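Local coordinates for lysozyme (Meretrix lusoria, PDB 4PJ2), which hydrolyses the beta-1,4 linkages of bacterial peptidoglycan, lysing the Gram-positive bacterium Micrococcus luteus, and also cleaves chitin, at residues S12-M17 against I106-R111; G25-M30 against Y37-E42; K78-P83 against A90-G95. One frame throughout, in Å; residues are numbered along the deposited sequence.

Overall arrangement
From the N terminus, helix 8-19 supplies the first half of contact 1, which is completed only when helix 106-112 returns to it across 88 intervening residues. That long loop encloses the other two contacts, which follow one another without crossing. Contact 2 closes first, a short loop around the middle strand 32-35, where Gln-39 loosely approaches Gly-25 and Lys-27. Contact 3 then joins the loop after helix 62-76 to helix 86-95. Phe-38 links all three regions: its side chain packs on Ile-14 and Cys-15, and its carbonyl oxygen is hydrogen-bonded to His-93 NE2. Helix 86-95 also touches contact 1 through Asn-94 and Tyr-108.

Contact 1. Residues S12-M17 against I106-R111; sequences SCICKM and IGYWNR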
# COMPACT_ATOMS: atom_id res chain seq x y z
N SER D 12 -22.63 2.79 5.42
CA SER D 12 -23.28 3.80 4.60
C SER D 12 -22.41 5.06 4.50
O SER D 12 -22.25 5.63 3.42
CB SER D 12 -24.66 4.11 5.20
OG SER D 12 -25.32 5.16 4.50
N CYS D 13 -21.88 5.51 5.63
CA CYS D 13 -21.04 6.70 5.63
C CYS D 13 -19.77 6.49 4.82
O CYS D 13 -19.37 7.39 4.07
CB CYS D 13 -20.73 7.13 7.06
SG CYS D 13 -22.19 7.76 7.95
N ILE D 14 -19.14 5.32 4.94
CA ILE D 14 -17.96 5.05 4.13
C ILE D 14 -18.33 5.02 2.66
O ILE D 14 -17.61 5.55 1.82
CB ILE D 14 -17.29 3.72 4.54
CG1 ILE D 14 -16.77 3.82 5.98
CG2 ILE D 14 -16.15 3.38 3.55
CD1 ILE D 14 -16.28 2.50 6.60
N CYS D 15 -19.45 4.39 2.34
CA CYS D 15 -19.93 4.33 0.97
C CYS D 15 -20.13 5.75 0.42
O CYS D 15 -19.64 6.09 -0.65
CB CYS D 15 -21.21 3.51 0.92
SG CYS D 15 -21.70 2.91 -0.70
N LYS D 16 -20.81 6.60 1.18
CA LYS D 16 -21.02 7.98 0.75
C LYS D 16 -19.71 8.73 0.57
O LYS D 16 -19.52 9.47 -0.40
CB LYS D 16 -21.92 8.71 1.75
CG LYS D 16 -23.37 8.25 1.70
CD LYS D 16 -24.24 8.93 2.73
CE LYS D 16 -25.67 8.39 2.68
NZ LYS D 16 -26.63 9.12 3.57
N MET D 17 -18.78 8.51 1.48
CA MET D 17 -17.47 9.14 1.41
C MET D 17 -16.73 8.76 0.14
O MET D 17 -16.12 9.61 -0.51
CB MET D 17 -16.63 8.70 2.62
CG MET D 17 -15.26 9.37 2.75
SD MET D 17 -15.44 11.18 2.85
CE MET D 17 -13.72 11.58 3.22
N ILE D 106 -6.51 10.76 9.07
CA ILE D 106 -7.23 11.62 10.03
C ILE D 106 -8.18 12.57 9.32
O ILE D 106 -9.31 12.72 9.75
CB ILE D 106 -6.26 12.42 10.93
CG1 ILE D 106 -5.56 11.48 11.91
CG2 ILE D 106 -7.01 13.53 11.72
CD1 ILE D 106 -4.45 12.13 12.70
N GLY D 107 -7.72 13.22 8.25
CA GLY D 107 -8.57 14.12 7.49
C GLY D 107 -9.76 13.38 6.91
O GLY D 107 -10.89 13.87 6.96
N TYR D 108 -9.51 12.17 6.41
CA TYR D 108 -10.58 11.33 5.85
C TYR D 108 -11.70 11.13 6.87
O TYR D 108 -12.87 11.31 6.56
CB TYR D 108 -10.00 9.97 5.44
CG TYR D 108 -11.00 8.98 4.87
CD1 TYR D 108 -11.70 8.11 5.71
CD2 TYR D 108 -11.20 8.86 3.51
CE1 TYR D 108 -12.59 7.19 5.20
CE2 TYR D 108 -12.08 7.94 2.99
CZ TYR D 108 -12.77 7.10 3.85
OH TYR D 108 -13.63 6.15 3.36
N TRP D 109 -11.33 10.75 8.10
CA TRP D 109 -12.31 10.54 9.17
C TRP D 109 -13.01 11.85 9.57
O TRP D 109 -14.21 11.87 9.78
CB TRP D 109 -11.62 9.91 10.38
CG TRP D 109 -12.48 9.85 11.60
CD1 TRP D 109 -12.20 10.39 12.82
CD2 TRP D 109 -13.76 9.20 11.74
NE1 TRP D 109 -13.22 10.12 13.71
CE2 TRP D 109 -14.19 9.40 13.07
CE3 TRP D 109 -14.58 8.47 10.86
CZ2 TRP D 109 -15.40 8.89 13.55
CZ3 TRP D 109 -15.77 7.97 11.34
CH2 TRP D 109 -16.18 8.19 12.67
N ASN D 110 -12.25 12.95 9.66
CA ASN D 110 -12.82 14.25 10.00
C ASN D 110 -13.83 14.65 8.96
O ASN D 110 -14.90 15.18 9.29
CB ASN D 110 -11.71 15.31 10.09
CG ASN D 110 -10.90 15.20 11.37
OD1 ASN D 110 -11.31 14.54 12.32
ND2 ASN D 110 -9.76 15.88 11.41
N ARG D 111 -13.51 14.44 7.69
CA ARG D 111 -14.38 14.82 6.60
C ARG D 111 -15.58 13.89 6.48
O ARG D 111 -16.71 14.37 6.23
CB ARG D 111 -13.61 14.94 5.28
CG ARG D 111 -12.59 16.07 5.22
CD ARG D 111 -12.16 16.37 3.79
NE ARG D 111 -11.87 15.15 3.03
CZ ARG D 111 -10.73 14.48 3.09
NH1 ARG D 111 -9.73 14.91 3.87
NH2 ARG D 111 -10.58 13.39 2.36
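Met-17 lies along one face of the Tyr-108 ring, a Met-aromatic contact between helices 8-19 and 106-112 of this invertebrate-type lysozyme. The two short helical segments are steeply crossed, at 108°, and their axes stay 11.2 Å apart, so long side chains are needed to span the gap. Starting at the backbone, Met-17 CB passes near the phenolic end of the tyrosine, and CG settles 3.5 Å from Tyr-108 CE2. A bend at chi2 (58°) then turns the chain along the ring, in the direction opposite to that of the tyrosine side chain. The sulfur stands above the face but at a distance, with SD 5.0 Å from the ring centroid. The methyl group comes closer: CE makes a CH-pi contact 4.2 Å from the same centroid. Methionine suits this place because its unbranched, flexible chain can follow a flat surface. Tyrosine offers that surface and a polar end as well, since Tyr-108 OH is hydrogen-bonded to Glu-18, the predicted proton donor. Beside that hydroxyl lies Ile-14, whose CG2 branch is 3.7 Å from Tyr-108 OH; the side chains cross nearly at right angles. A disulfide from Cys-13 to Cys-118 ties the first helix to the chain's C-terminal end. At its tip, Met-17 CE also touches Arg-111 NH2 and sits 3.5 Å from Tyr-108 O.

Contact 2. Residues G25-M30 against Y37-E42; sequences GCKMDM and YFQIKE
Gln-39 turns its amide toward strand 26-29, and the Lys-27 side chain crosses the end of it at about a right angle. The two are shaped differently: Lys-27 runs nearly straight beyond its first torsion, whereas Gln-39 is bent at chi2 (-68°). The bend swings both amide heteroatoms toward the other segment. There OE1 meets the aliphatic part of the lysine, 4.2 Å from Lys-27 CD, and this chain lies off the amide plane. NE2 faces the backbone, but at 4.1 Å from Gly-25 O it is too far for a hydrogen bond; its bond goes to Gly-36 O. The contact is therefore a loose one at the surface, where a long lysine can lend its methylenes and keep its charge near solvent. Gly-25 has a positive phi (78°), a conformation that glycine adopts readily. In the second segment Gln-39 and Ile-40 both face Cys-35 in a G1 beta bulge. Strand 26-29 carries Asp-29, the predicted nucleophile, so the contact borders the probable catalytic centre. Strand 32-35 lies between strands 26-29 and 40-41 in the antiparallel sheet; Gln-39 packs on Ser-34 of this middle strand and also touches Glu-18, the predicted proton donor, on helix 8-19.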
# COMPACT_ATOMS: atom_id res chain seq x y z
N GLY D 25 -17.88 2.29 -11.16
CA GLY D 25 -16.95 1.60 -12.04
C GLY D 25 -15.53 1.70 -11.51
O GLY D 25 -15.32 2.03 -10.34
N CYS D 26 -14.55 1.42 -12.38
CA CYS D 26 -13.14 1.45 -11.98
C CYS D 26 -12.43 2.70 -12.49
O CYS D 26 -12.55 3.06 -13.67
CB CYS D 26 -12.41 0.20 -12.50
SG CYS D 26 -13.03 -1.36 -11.83
N LYS D 27 -11.70 3.35 -11.60
CA LYS D 27 -11.00 4.59 -11.92
C LYS D 27 -9.51 4.44 -11.68
O LYS D 27 -9.08 3.80 -10.72
CB LYS D 27 -11.54 5.74 -11.07
CG LYS D 27 -13.00 6.04 -11.34
CD LYS D 27 -13.63 6.78 -10.18
CE LYS D 27 -15.15 6.70 -10.25
NZ LYS D 27 -15.79 7.33 -9.06
N MET D 28 -8.73 5.04 -12.58
CA MET D 28 -7.28 4.92 -12.55
C MET D 28 -6.65 6.11 -11.86
O MET D 28 -6.96 7.27 -12.15
CB MET D 28 -6.73 4.86 -13.98
CG MET D 28 -6.62 3.47 -14.54
SD MET D 28 -5.11 2.61 -14.07
CE MET D 28 -4.13 3.10 -15.49
N ASP D 29 -5.74 5.81 -10.94
CA ASP D 29 -4.86 6.81 -10.35
C ASP D 29 -3.52 6.11 -10.16
O ASP D 29 -3.45 5.07 -9.50
CB ASP D 29 -5.44 7.31 -9.03
CG ASP D 29 -4.90 8.69 -8.63
OD1 ASP D 29 -4.13 9.29 -9.40
OD2 ASP D 29 -5.26 9.17 -7.53
N MET D 30 -2.47 6.65 -10.78
CA MET D 30 -1.13 6.06 -10.72
C MET D 30 -1.05 4.65 -11.29
O MET D 30 -0.32 3.81 -10.76
CB MET D 30 -0.64 5.97 -9.28
CG MET D 30 -0.65 7.24 -8.50
SD MET D 30 0.28 6.86 -7.02
CE MET D 30 -0.88 5.83 -6.11
N TYR D 37 -18.52 0.95 -5.37
CA TYR D 37 -19.14 1.63 -4.24
C TYR D 37 -18.16 2.04 -3.15
O TYR D 37 -18.29 3.11 -2.56
CB TYR D 37 -20.17 0.71 -3.59
CG TYR D 37 -21.41 0.44 -4.42
CD1 TYR D 37 -21.47 -0.65 -5.28
CD2 TYR D 37 -22.52 1.26 -4.31
CE1 TYR D 37 -22.61 -0.90 -6.03
CE2 TYR D 37 -23.66 1.01 -5.06
CZ TYR D 37 -23.69 -0.07 -5.91
OH TYR D 37 -24.82 -0.32 -6.65
N PHE D 38 -17.20 1.15 -2.84
CA PHE D 38 -16.27 1.36 -1.73
C PHE D 38 -14.85 1.65 -2.21
O PHE D 38 -13.94 1.76 -1.41
CB PHE D 38 -16.28 0.15 -0.78
CG PHE D 38 -17.55 0.04 0.01
CD1 PHE D 38 -18.64 -0.67 -0.48
CD2 PHE D 38 -17.69 0.69 1.23
CE1 PHE D 38 -19.82 -0.77 0.25
CE2 PHE D 38 -18.86 0.61 1.96
CZ PHE D 38 -19.93 -0.11 1.46
N GLN D 39 -14.67 1.79 -3.53
CA GLN D 39 -13.36 2.11 -4.11
C GLN D 39 -12.29 1.11 -3.62
O GLN D 39 -11.27 1.49 -3.03
CB GLN D 39 -12.98 3.55 -3.80
CG GLN D 39 -13.83 4.55 -4.57
CD GLN D 39 -13.53 4.51 -6.05
OE1 GLN D 39 -12.50 5.02 -6.49
NE2 GLN D 39 -14.40 3.87 -6.82
N ILE D 40 -12.55 -0.15 -3.92
CA ILE D 40 -11.70 -1.27 -3.51
C ILE D 40 -10.69 -1.57 -4.61
O ILE D 40 -11.04 -1.62 -5.79
CB ILE D 40 -12.59 -2.52 -3.27
CG1 ILE D 40 -13.38 -2.35 -1.97
CG2 ILE D 40 -11.76 -3.81 -3.22
CD1 ILE D 40 -14.48 -3.37 -1.77
N LYS D 41 -9.43 -1.73 -4.21
CA LYS D 41 -8.38 -2.13 -5.14
C LYS D 41 -8.13 -3.63 -5.05
O LYS D 41 -8.62 -4.31 -4.15
CB LYS D 41 -7.09 -1.35 -4.86
CG LYS D 41 -7.27 0.14 -5.06
CD LYS D 41 -6.00 0.94 -4.87
CE LYS D 41 -5.53 0.83 -3.42
NZ LYS D 41 -4.48 1.80 -3.08
N GLU D 42 -7.37 -4.15 -6.00
CA GLU D 42 -7.17 -5.58 -6.12
C GLU D 42 -6.55 -6.19 -4.86
O GLU D 42 -6.97 -7.24 -4.40
CB GLU D 42 -6.30 -5.89 -7.34
CG GLU D 42 -6.29 -7.37 -7.69
CD GLU D 42 -5.57 -7.66 -8.98
OE1 GLU D 42 -4.89 -6.76 -9.51
OE2 GLU D 42 -5.69 -8.81 -9.48

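Contact 3. Residues K78-P83 against A90-G95; sequences KWAGCP and AREHNG
In the conformer described, Cys-82 holds its sulfur over the flat face of the Glu-92 carboxylate, and the side-chain torsions explain how. In Glu-92, CG lies anti to the carbonyl carbon (chi1 -65°), and a bend at chi2 (-71°) curls the chain so that the carboxylate presents its face to the loop. Cys-82 has the same first-torsion arrangement, which directs SG toward that carboxylate. The sulfur stands almost directly above the carboxyl carbon, with SG 3.2 Å from Glu-92 CD; because Cys-82 was modelled in two conformers, so close an approach is doubtful in detail. Ala-80 approaches from the same side of the plane but off beyond OE1, its CB 4.1 Å from Glu-92 OE1; its small, apolar methyl fits beside the buried acid without competing for its hydrogen bond. Between them Gly-81 takes a positive phi, easy for glycine, which lets the loop turn back, and Gly-81 N is bonded to Lys-78 O at 3.0 Å. Glu-92 OE2 accepts a hydrogen bond from Cys-100 N, and Cys-100 is also the disulfide partner of Cys-82. One neighbouring residue thus holds both sides of the contact. Next along the helix, His-93 binds substrate and is hydrogen-bonded to Phe-38 O and Tyr-44 OH. The loop between helices 62-76 and 86-95 is drawn onto the second of them, while Glu-92 also packs on Met-73 and Tyr-76 of the first.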
# COMPACT_ATOMS: atom_id res chain seq x y z
N LYS D 78 -8.93 -5.40 14.54
CA LYS D 78 -8.61 -5.69 15.93
C LYS D 78 -7.11 -5.73 16.16
O LYS D 78 -6.59 -5.15 17.10
CB LYS D 78 -9.22 -7.03 16.34
CG LYS D 78 -8.89 -7.40 17.76
CD LYS D 78 -9.60 -8.69 18.17
CE LYS D 78 -9.42 -9.02 19.64
NZ LYS D 78 -10.16 -8.03 20.50
N TRP D 79 -6.43 -6.43 15.26
CA TRP D 79 -5.03 -6.78 15.46
C TRP D 79 -4.10 -5.59 15.25
O TRP D 79 -2.95 -5.60 15.68
CB TRP D 79 -4.68 -7.96 14.56
CG TRP D 79 -5.70 -9.05 14.75
CD1 TRP D 79 -6.65 -9.45 13.87
CD2 TRP D 79 -5.89 -9.82 15.92
NE1 TRP D 79 -7.43 -10.43 14.43
CE2 TRP D 79 -6.97 -10.68 15.69
CE3 TRP D 79 -5.24 -9.88 17.16
CZ2 TRP D 79 -7.43 -11.59 16.64
CZ3 TRP D 79 -5.70 -10.76 18.10
CH2 TRP D 79 -6.78 -11.60 17.84
N ALA D 80 -4.61 -4.56 14.58
CA ALA D 80 -3.87 -3.31 14.41
C ALA D 80 -4.02 -2.40 15.63
O ALA D 80 -3.38 -1.34 15.69
CB ALA D 80 -4.36 -2.58 13.17
N GLY D 81 -4.87 -2.77 16.59
CA GLY D 81 -5.16 -1.92 17.74
C GLY D 81 -6.23 -0.87 17.48
O GLY D 81 -6.34 0.11 18.20
N CYS D 82 -7.02 -1.09 16.44
CA CYS D 82 -8.04 -0.13 16.08
C CYS D 82 -9.23 -0.19 17.00
O CYS D 82 -9.61 -1.24 17.48
CB CYS D 82 -8.58 -0.35 14.67
SG CYS D 82 -7.37 -0.32 13.37
N PRO D 83 -9.83 0.99 17.25
CA PRO D 83 -11.12 0.96 17.94
C PRO D 83 -12.14 0.29 17.04
O PRO D 83 -12.17 0.56 15.83
CB PRO D 83 -11.43 2.44 18.17
CG PRO D 83 -10.60 3.17 17.25
CD PRO D 83 -9.40 2.36 16.92
N ALA D 90 -13.38 3.09 9.21
CA ALA D 90 -13.20 4.06 8.13
C ALA D 90 -11.72 4.31 7.85
O ALA D 90 -11.30 4.39 6.68
CB ALA D 90 -13.92 5.38 8.47
N ARG D 91 -10.93 4.49 8.90
CA ARG D 91 -9.51 4.77 8.73
C ARG D 91 -8.73 3.55 8.18
O ARG D 91 -7.80 3.72 7.41
CB ARG D 91 -8.89 5.31 10.03
CG ARG D 91 -9.44 6.70 10.40
CD ARG D 91 -8.85 7.26 11.69
NE ARG D 91 -7.42 7.51 11.60
CZ ARG D 91 -6.63 7.76 12.65
NH1 ARG D 91 -7.13 7.78 13.88
NH2 ARG D 91 -5.34 7.95 12.45
N GLU D 92 -9.15 2.33 8.54
CA GLU D 92 -8.60 1.12 7.91
C GLU D 92 -8.97 1.07 6.44
O GLU D 92 -8.17 0.74 5.59
CB GLU D 92 -9.15 -0.14 8.58
CG GLU D 92 -8.73 -0.32 10.03
CD GLU D 92 -7.29 -0.69 10.16
OE1 GLU D 92 -7.02 -1.91 10.16
OE2 GLU D 92 -6.46 0.22 10.30
N HIS D 93 -10.21 1.43 6.15
CA HIS D 93 -10.64 1.38 4.78
C HIS D 93 -9.84 2.33 3.89
O HIS D 93 -9.45 1.96 2.79
CB HIS D 93 -12.11 1.71 4.66
CG HIS D 93 -12.62 1.43 3.31
ND1 HIS D 93 -12.76 0.14 2.83
CD2 HIS D 93 -12.94 2.25 2.28
CE1 HIS D 93 -13.17 0.18 1.58
NE2 HIS D 93 -13.29 1.45 1.22
N ASN D 94 -9.57 3.52 4.41
CA ASN D 94 -8.84 4.54 3.66
C ASN D 94 -7.33 4.29 3.65
O ASN D 94 -6.67 4.61 2.68
CB ASN D 94 -9.14 5.90 4.29
CG ASN D 94 -8.49 7.05 3.53
OD1 ASN D 94 -7.76 7.85 4.11
ND2 ASN D 94 -8.75 7.12 2.24
N GLY D 95 -6.82 3.71 4.74
CA GLY D 95 -5.38 3.63 4.95
C GLY D 95 -4.74 2.27 4.99
O GLY D 95 -3.54 2.20 5.17